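PDB 2JFR: Ser-thr phosphatase MSPP from Mycobacterium smegmatis, which probably removes phosphate groups from phosphoserine and phosphothreonine residues of proteins, as a metal-dependent phosphatase of the PPM (PP2C) family. Local coordinates for residues 30-42 with 84-98. Numbering follows the deposited sequence. Where two conformers were deposited one is given.
With MG (magnesium ion), chain B; MN (manganese (II) ion), chain C.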
loop_
_atom_site.group_PDB
_atom_site.type_symbol
_atom_site.label_atom_id
_atom_site.label_comp_id
_atom_site.label_asym_id
_atom_site.label_seq_id
_atom_site.Cartn_x
_atom_site.Cartn_y
_atom_site.Cartn_z
ATOM N N ILE A 30 -8.219 -0.716 -13.397
ATOM C CA ILE A 30 -8.618 0.192 -12.298
ATOM C C ILE A 30 -8.104 -0.317 -10.951
ATOM O O ILE A 30 -8.423 0.328 -9.950
ATOM C CB ILE A 30 -10.150 0.379 -12.263
ATOM C CG1 ILE A 30 -10.910 -0.892 -11.882
ATOM C CG2 ILE A 30 -10.580 0.943 -13.595
ATOM C CD1 ILE A 30 -12.347 -0.572 -11.504
ATOM N N LEU A 31 -7.359 -1.416 -10.931
ATOM C CA LEU A 31 -6.872 -2.001 -9.675
ATOM C C LEU A 31 -5.389 -1.702 -9.474
ATOM O O LEU A 31 -4.550 -1.958 -10.351
ATOM C CB LEU A 31 -7.066 -3.526 -9.701
ATOM C CG LEU A 31 -6.639 -4.246 -8.438
ATOM C CD1 LEU A 31 -7.505 -3.858 -7.248
ATOM C CD2 LEU A 31 -6.669 -5.764 -8.644
ATOM N N TYR A 32 -5.081 -1.218 -8.289
ATOM C CA TYR A 32 -3.728 -0.816 -7.901
ATOM C C TYR A 32 -3.478 -1.349 -6.523
ATOM O O TYR A 32 -4.335 -1.286 -5.662
ATOM C CB TYR A 32 -3.597 0.707 -7.919
ATOM C CG TYR A 32 -3.876 1.251 -9.303
ATOM C CD1 TYR A 32 -2.868 1.317 -10.239
ATOM C CD2 TYR A 32 -5.146 1.611 -9.697
ATOM C CE1 TYR A 32 -3.091 1.771 -11.513
ATOM C CE2 TYR A 32 -5.380 2.045 -11.017
ATOM C CZ TYR A 32 -4.343 2.104 -11.874
ATOM O OH TYR A 32 -4.610 2.532 -13.178
ATOM N N ALA A 33 -2.252 -1.837 -6.247
ATOM C CA ALA A 33 -2.013 -2.358 -4.917
ATOM C C ALA A 33 -0.525 -2.373 -4.599
ATOM O O ALA A 33 0.325 -2.483 -5.491
ATOM C CB ALA A 33 -2.574 -3.780 -4.763
ATOM N N VAL A 34 -0.255 -2.331 -3.312
ATOM C CA VAL A 34 1.057 -2.619 -2.737
ATOM C C VAL A 34 0.886 -3.659 -1.654
ATOM O O VAL A 34 -0.052 -3.607 -0.869
ATOM C CB VAL A 34 1.714 -1.343 -2.176
ATOM C CG1 VAL A 34 3.004 -1.645 -1.408
ATOM C CG2 VAL A 34 1.952 -0.332 -3.274
ATOM N N ALA A 35 1.858 -4.571 -1.604
ATOM C CA ALA A 35 1.929 -5.586 -0.546
ATOM C C ALA A 35 3.356 -5.596 -0.008
ATOM O O ALA A 35 4.296 -5.775 -0.771
ATOM C CB ALA A 35 1.544 -6.950 -1.088
ATOM N N ASP A 36 3.491 -5.398 1.288
ATOM C CA ASP A 36 4.803 -5.397 1.943
ATOM C C ASP A 36 4.925 -6.674 2.756
ATOM O O ASP A 36 4.309 -6.829 3.813
ATOM C CB ASP A 36 4.921 -4.168 2.855
ATOM C CG ASP A 36 6.231 -4.114 3.622
ATOM O OD1 ASP A 36 6.940 -5.147 3.607
ATOM O OD2 ASP A 36 6.505 -3.053 4.208
ATOM N N GLY A 37 5.700 -7.612 2.230
ATOM C CA GLY A 37 5.917 -8.873 2.916
ATOM C C GLY A 37 6.884 -8.738 4.061
ATOM O O GLY A 37 7.751 -7.883 4.084
ATOM N N PHE A 38 6.766 -9.681 4.997
ATOM C CA PHE A 38 7.647 -9.797 6.121
ATOM C C PHE A 38 7.933 -11.261 6.408
ATOM O O PHE A 38 7.115 -12.127 6.075
ATOM C CB PHE A 38 7.118 -9.110 7.385
ATOM C CG PHE A 38 5.926 -9.753 8.019
ATOM C CD1 PHE A 38 6.085 -10.781 8.959
ATOM C CD2 PHE A 38 4.638 -9.339 7.642
ATOM C CE1 PHE A 38 5.030 -11.401 9.553
ATOM C CE2 PHE A 38 3.551 -10.007 8.301
ATOM C CZ PHE A 38 3.803 -11.034 9.230
ATOM N N GLY A 39 9.007 -11.500 7.112
ATOM C CA GLY A 39 9.413 -12.813 7.528
ATOM C C GLY A 39 10.313 -13.467 6.483
ATOM O O GLY A 39 10.606 -12.939 5.427
ATOM N N ALA A 40 10.730 -14.697 6.845
ATOM C CA ALA A 40 11.656 -15.429 5.975
ATOM C C ALA A 40 11.104 -15.653 4.596
ATOM O O ALA A 40 11.877 -15.762 3.646
ATOM C CB ALA A 40 12.005 -16.773 6.600
ATOM N N ARG A 41 9.784 -15.744 4.464
ATOM C CA ARG A 41 9.165 -15.954 3.179
ATOM C C ARG A 41 8.228 -14.763 2.851
ATOM O O ARG A 41 7.244 -14.920 2.133
ATOM C CB ARG A 41 8.441 -17.284 3.123
ATOM C CG ARG A 41 9.316 -18.503 3.165
ATOM C CD ARG A 41 8.653 -19.861 3.208
ATOM N NE ARG A 41 7.973 -20.146 1.964
ATOM C CZ ARG A 41 7.222 -21.162 1.642
ATOM N NH1 ARG A 41 7.020 -22.121 2.525
ATOM N NH2 ARG A 41 6.648 -21.290 0.459
ATOM N N GLY A 42 8.628 -13.585 3.301
ATOM C CA GLY A 42 7.796 -12.420 3.000
ATOM C C GLY A 42 7.659 -12.121 1.517
ATOM O O GLY A 42 6.611 -11.612 1.089
ATOM N N GLU A 84 5.114 -22.962 8.344
ATOM C CA GLU A 84 6.521 -22.622 8.552
ATOM C C GLU A 84 6.816 -22.452 10.009
ATOM O O GLU A 84 5.898 -22.141 10.790
ATOM C CB GLU A 84 6.829 -21.324 7.809
ATOM C CG GLU A 84 6.948 -21.496 6.348
ATOM C CD GLU A 84 8.317 -21.971 5.851
ATOM O OE1 GLU A 84 9.451 -21.557 6.286
ATOM O OE2 GLU A 84 8.178 -22.800 5.001
ATOM N N PRO A 85 8.088 -22.600 10.405
ATOM C CA PRO A 85 8.446 -22.510 11.809
ATOM C C PRO A 85 8.460 -21.162 12.366
ATOM O O PRO A 85 8.529 -20.994 13.596
ATOM C CB PRO A 85 9.883 -23.099 11.796
ATOM C CG PRO A 85 10.451 -22.910 10.434
ATOM C CD PRO A 85 9.230 -23.016 9.569
ATOM N N THR A 86 8.422 -20.128 11.505
ATOM C CA THR A 86 8.266 -18.745 11.943
ATOM C C THR A 86 7.199 -18.133 11.013
ATOM O O THR A 86 6.918 -18.700 9.977
ATOM C CB THR A 86 9.539 -17.884 11.955
ATOM O OG1 THR A 86 10.053 -17.830 10.653
ATOM C CG2 THR A 86 10.584 -18.501 12.854
ATOM N N VAL A 87 6.668 -17.035 11.459
ATOM C CA VAL A 87 5.585 -16.408 10.784
ATOM C C VAL A 87 6.108 -15.494 9.641
ATOM O O VAL A 87 6.961 -14.637 9.868
ATOM C CB VAL A 87 4.721 -15.583 11.759
ATOM C CG1 VAL A 87 3.608 -14.841 11.048
ATOM C CG2 VAL A 87 4.138 -16.537 12.842
ATOM N N SER A 88 5.567 -15.694 8.447
ATOM C CA SER A 88 5.688 -14.780 7.316
ATOM C C SER A 88 4.275 -14.371 6.896
ATOM O O SER A 88 3.307 -15.096 7.046
ATOM C CB SER A 88 6.409 -15.404 6.150
ATOM O OG SER A 88 7.772 -15.689 6.501
ATOM N N GLY A 89 4.186 -13.181 6.337
ATOM C CA GLY A 89 2.892 -12.673 5.890
ATOM C C GLY A 89 3.149 -11.406 5.130
ATOM O O GLY A 89 4.274 -11.088 4.718
ATOM N N THR A 90 2.075 -10.619 4.920
ATOM C CA THR A 90 2.209 -9.399 4.145
ATOM C C THR A 90 1.142 -8.410 4.520
ATOM O O THR A 90 0.052 -8.760 4.922
ATOM C CB THR A 90 2.148 -9.719 2.622
ATOM O OG1 THR A 90 2.466 -8.557 1.858
ATOM C CG2 THR A 90 0.845 -10.326 2.191
ATOM N N THR A 91 1.474 -7.146 4.329
ATOM C CA THR A 91 0.454 -6.110 4.245
ATOM C C THR A 91 -0.224 -6.198 2.901
ATOM O O THR A 91 0.302 -6.804 1.940
ATOM C CB THR A 91 1.022 -4.727 4.457
ATOM O OG1 THR A 91 1.703 -4.382 3.252
ATOM C CG2 THR A 91 1.930 -4.605 5.648
ATOM N N LEU A 92 -1.355 -5.511 2.758
ATOM C CA LEU A 92 -1.948 -5.308 1.458
ATOM C C LEU A 92 -2.775 -4.057 1.511
ATOM O O LEU A 92 -3.643 -3.917 2.378
ATOM C CB LEU A 92 -2.831 -6.485 1.084
ATOM C CG LEU A 92 -3.580 -6.332 -0.280
ATOM C CD1 LEU A 92 -2.618 -6.239 -1.418
ATOM C CD2 LEU A 92 -4.569 -7.494 -0.473
ATOM N N THR A 93 -2.547 -3.144 0.547
ATOM C CA THR A 93 -3.410 -2.003 0.333
ATOM C C THR A 93 -3.793 -2.021 -1.142
ATOM O O THR A 93 -2.893 -1.961 -1.990
ATOM C CB THR A 93 -2.755 -0.699 0.703
ATOM O OG1 THR A 93 -2.520 -0.760 2.102
ATOM C CG2 THR A 93 -3.607 0.502 0.364
ATOM N N ALA A 94 -5.073 -2.132 -1.402
ATOM C CA ALA A 94 -5.591 -2.206 -2.768
ATOM C C ALA A 94 -6.575 -1.060 -2.977
ATOM O O ALA A 94 -7.416 -0.769 -2.111
ATOM C CB ALA A 94 -6.282 -3.543 -2.990
ATOM N N VAL A 95 -6.465 -0.443 -4.120
ATOM C CA VAL A 95 -7.376 0.598 -4.581
ATOM C C VAL A 95 -8.021 0.146 -5.856
ATOM O O VAL A 95 -7.347 -0.277 -6.783
ATOM C CB VAL A 95 -6.602 1.917 -4.819
ATOM C CG1 VAL A 95 -7.465 2.928 -5.543
ATOM C CG2 VAL A 95 -6.071 2.478 -3.511
ATOM N N ALA A 96 -9.352 0.253 -5.915
ATOM C CA ALA A 96 -10.084 0.069 -7.141
ATOM C C ALA A 96 -10.739 1.394 -7.490
ATOM O O ALA A 96 -11.556 1.904 -6.719
ATOM C CB ALA A 96 -11.122 -1.029 -7.038
ATOM N N VAL A 97 -10.374 1.945 -8.653
ATOM C CA VAL A 97 -10.904 3.242 -9.064
ATOM C C VAL A 97 -12.229 3.013 -9.796
ATOM O O VAL A 97 -12.341 3.199 -11.018
ATOM C CB VAL A 97 -9.906 4.068 -9.870
ATOM C CG1 VAL A 97 -10.438 5.456 -10.069
ATOM C CG2 VAL A 97 -8.537 4.095 -9.180
ATOM N N PHE A 98 -13.219 2.562 -9.048
ATOM C CA PHE A 98 -14.552 2.341 -9.593
ATOM C C PHE A 98 -15.219 3.651 -9.995
ATOM O O PHE A 98 -15.014 4.684 -9.359
ATOM C CB PHE A 98 -15.443 1.685 -8.553
ATOM C CG PHE A 98 -15.070 0.307 -8.099
ATOM C CD1 PHE A 98 -15.018 -0.733 -9.012
ATOM C CD2 PHE A 98 -14.811 0.030 -6.771
ATOM C CE1 PHE A 98 -14.717 -2.012 -8.577
ATOM C CE2 PHE A 98 -14.555 -1.254 -6.309
ATOM C CZ PHE A 98 -14.524 -2.264 -7.241
HETATM MG MG MG B . 8.638 -6.014 4.203
HETATM MN MN MN C . 8.361 -2.338 4.879
HETATM O O HOH W 1 9.687 -15.423 9.461
HETATM O O HOH W 2 9.571 -4.191 4.749
HETATM O O HOH W 3 10.380 -7.088 4.502
HETATM O O HOH W 4 9.199 -5.706 2.231
HETATM O O HOH W 5 8.099 -5.966 6.175
HETATM O O HOH W 6 8.074 -2.993 6.805
#
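D36 and T91 meet where two antiparallel strands, 31-38 and 89-96, run past the metal site. The D36 side chain starts with CB, which lies 3.2 Å from T91 OG1. That same hydroxyl oxygen accepts the backbone N-H of D36, with D36 N to T91 OG1 at 2.8 Å, and is also hydrogen-bonded to the S113 hydroxyl. T91 N in turn donates to D36 O. CG of D36 stands anti to the backbone N (chi1 178°), and the carboxylate ends between the two metals. D36 OD1 binds magnesium at 2.0 Å. D36 OD2 binds manganese at 2.1 Å, in a shell shared with D186 and D224. G37 O also binds the magnesium, and water 2 bridges the ions. This is the two-metal centre of the PP2C fold, at one end of its beta sandwich. Away from the metals, paired backbone bonds join Y32 to V95 and V34 to T93. On one face Y32 and V34 touch strand 226-233 of the other sheet; on the other L31 and L92 meet helices 42-59 and 63-81. Past the metals, the F38 ring lies flat over G89, whose N sits 3.6 Å above the ring centre. S88 OG accepts R41 N at 2.9 Å. R41 NH1 then reaches E84 OE2 in a 2.8 Å salt bridge, with guanidinium and carboxylate planes 84° apart.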